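Long-range contact in enterobactin synthetase component F-related protein (Vibrio cholerae serotype O1, PDB 4OXI), which probably activates glycine with ATP as an adenylation enzyme, in a lipopolysaccharide-modification pathway linked to antimicrobial peptide resistance: residues T491-V496 / F515-T520. Numbering follows the deposited sequence.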
loop_
_atom_site.group_PDB
_atom_site.type_symbol
_atom_site.label_atom_id
_atom_site.label_comp_id
_atom_site.label_asym_id
_atom_site.label_seq_id
_atom_site.Cartn_x
_atom_site.Cartn_y
_atom_site.Cartn_z
ATOM N N THR A 491 -6.951 19.995 21.850
ATOM C CA THR A 491 -6.404 20.674 23.014
ATOM C C THR A 491 -6.710 22.164 23.077
ATOM O O THR A 491 -6.639 22.756 24.152
ATOM C CB THR A 491 -4.886 20.489 23.117
ATOM O OG1 THR A 491 -4.240 21.200 22.054
ATOM C CG2 THR A 491 -4.537 19.003 23.052
ATOM N N GLN A 492 -7.032 22.769 21.935
ATOM C CA GLN A 492 -7.232 24.219 21.846
ATOM C C GLN A 492 -5.969 24.987 22.228
ATOM O O GLN A 492 -6.024 26.188 22.506
ATOM C CB GLN A 492 -8.427 24.688 22.702
ATOM C CG GLN A 492 -9.802 24.260 22.172
ATOM C CD GLN A 492 -10.050 24.743 20.756
ATOM O OE1 GLN A 492 -10.032 25.947 20.484
ATOM N NE2 GLN A 492 -10.271 23.802 19.839
ATOM N N ALA A 493 -4.832 24.291 22.231
ATOM C CA ALA A 493 -3.540 24.910 22.521
ATOM C C ALA A 493 -3.127 25.940 21.467
ATOM O O ALA A 493 -3.476 25.824 20.295
ATOM C CB ALA A 493 -2.457 23.837 22.658
ATOM N N HIS A 494 -2.361 26.937 21.891
ATOM C CA HIS A 494 -1.854 27.956 20.985
ATOM C C HIS A 494 -0.673 27.414 20.194
ATOM O O HIS A 494 -0.494 27.714 19.013
ATOM C CB HIS A 494 -1.401 29.184 21.775
ATOM C CG HIS A 494 -0.870 30.287 20.913
ATOM N ND1 HIS A 494 0.472 30.436 20.632
ATOM C CD2 HIS A 494 -1.506 31.283 20.249
ATOM C CE1 HIS A 494 0.642 31.480 19.838
ATOM N NE2 HIS A 494 -0.543 32.011 19.590
ATOM N N SER A 495 0.138 26.610 20.868
ATOM C CA SER A 495 1.366 26.096 20.290
ATOM C C SER A 495 1.415 24.565 20.431
ATOM O O SER A 495 1.121 24.018 21.503
ATOM C CB SER A 495 2.554 26.768 20.982
ATOM O OG SER A 495 3.778 26.199 20.557
ATOM N N VAL A 496 1.756 23.876 19.340
ATOM C CA VAL A 496 1.758 22.407 19.299
ATOM C C VAL A 496 2.857 21.906 18.368
ATOM O O VAL A 496 3.000 22.413 17.257
ATOM C CB VAL A 496 0.432 21.842 18.746
ATOM C CG1 VAL A 496 0.544 20.345 18.525
ATOM C CG2 VAL A 496 -0.734 22.143 19.653
ATOM N N PHE A 515 3.959 17.877 22.015
ATOM C CA PHE A 515 4.280 18.984 22.915
ATOM C C PHE A 515 3.220 20.058 22.773
ATOM O O PHE A 515 2.919 20.499 21.661
ATOM C CB PHE A 515 5.639 19.599 22.581
ATOM C CG PHE A 515 6.797 18.684 22.840
ATOM C CD1 PHE A 515 7.483 18.741 24.045
ATOM C CD2 PHE A 515 7.200 17.760 21.881
ATOM C CE1 PHE A 515 8.552 17.900 24.297
ATOM C CE2 PHE A 515 8.276 16.906 22.124
ATOM C CZ PHE A 515 8.953 16.982 23.337
ATOM N N VAL A 516 2.636 20.466 23.892
ATOM C CA VAL A 516 1.678 21.566 23.883
ATOM C C VAL A 516 2.183 22.662 24.814
ATOM O O VAL A 516 3.046 22.420 25.657
ATOM C CB VAL A 516 0.291 21.105 24.322
ATOM C CG1 VAL A 516 -0.213 19.999 23.392
ATOM C CG2 VAL A 516 0.331 20.615 25.775
ATOM N N ASP A 517 1.672 23.870 24.651
ATOM C CA ASP A 517 2.116 24.959 25.505
ATOM C C ASP A 517 1.615 24.771 26.944
ATOM O O ASP A 517 0.818 23.863 27.228
ATOM C CB ASP A 517 1.666 26.301 24.926
ATOM C CG ASP A 517 0.162 26.413 24.821
ATOM O OD1 ASP A 517 -0.521 26.272 25.860
ATOM O OD2 ASP A 517 -0.340 26.645 23.700
ATOM N N THR A 518 2.083 25.632 27.842
ATOM C CA THR A 518 1.781 25.524 29.269
ATOM C C THR A 518 0.528 26.308 29.674
ATOM O O THR A 518 0.186 26.359 30.859
ATOM C CB THR A 518 2.968 26.022 30.112
ATOM O OG1 THR A 518 3.410 27.287 29.598
ATOM C CG2 THR A 518 4.129 25.033 30.054
ATOM N N HIS A 519 -0.161 26.903 28.702
ATOM C CA HIS A 519 -1.332 27.738 28.998
ATOM C C HIS A 519 -2.653 27.014 28.824
ATOM O O HIS A 519 -3.708 27.556 29.144
ATOM C CB HIS A 519 -1.344 28.976 28.107
ATOM C CG HIS A 519 -0.067 29.739 28.149
ATOM N ND1 HIS A 519 0.768 29.853 27.057
ATOM C CD2 HIS A 519 0.546 30.393 29.166
ATOM C CE1 HIS A 519 1.830 30.565 27.395
ATOM N NE2 HIS A 519 1.721 30.902 28.667
ATOM N N THR A 520 -2.604 25.800 28.295
ATOM C CA THR A 520 -3.829 25.076 28.023
ATOM C C THR A 520 -4.116 24.152 29.198
ATOM O O THR A 520 -3.191 23.598 29.798
ATOM C CB THR A 520 -3.745 24.308 26.676
ATOM O OG1 THR A 520 -5.043 23.815 26.313
ATOM C CG2 THR A 520 -2.762 23.153 26.770
#
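D517 reaches across to the backbone of H494 and S495, and one carboxylate oxygen, OD2, receives both amides. The bond from S495 N to D517 OD2 is 2.9 Å long and fairly straight, 155° at the hydrogen, and uses the anti lone pair. The bond from H494 N to D517 OD2 is weak: 2.7 Å, but strongly bent. With CG between its own backbone N and carbonyl carbon (chi1 61°), D517 sets OD2 toward these amides and OD1 back into its own loop, where OD1 accepts from H519 N at 2.9 Å, an Asx turn. The carboxylate is therefore held at both oxygens, and three N-H groups probably favour its charged form. D517 N returns a weak bond to S495 O.

A second side-chain bond joins the far ends. T520 OG1 donates to T491 O over 2.9 Å, with the hydroxyl tilted 28° from the carbonyl plane. T491 OG1 accepts from A493 N in an ST turn and is also hydrogen-bonded to V487 O, one turn back in the same helix.

The contact lies where helix 480-491 ends and the chain turns into strand 496-500, which runs antiparallel to strand 512-516 at one margin of a small three-stranded sheet. As in relatives of the AMP-binding family, these elements belong to the C-terminal subdomain. V496 and V516 form a non-hydrogen-bonded pair. On either side of it, V516 CA approaches S495 O, and V496 CA lies 3.3 Å from F515 O, both as CA-H...O contacts.

Apolar contacts are few. A493 CB sits against V516 CB and also meets T520 CG2, each at 4.2 Å. V496 CG2 meets V516 CG1 on the sheet face that carries helices 480-491 and 524-531: V496 touches V487, and V516 touches W527.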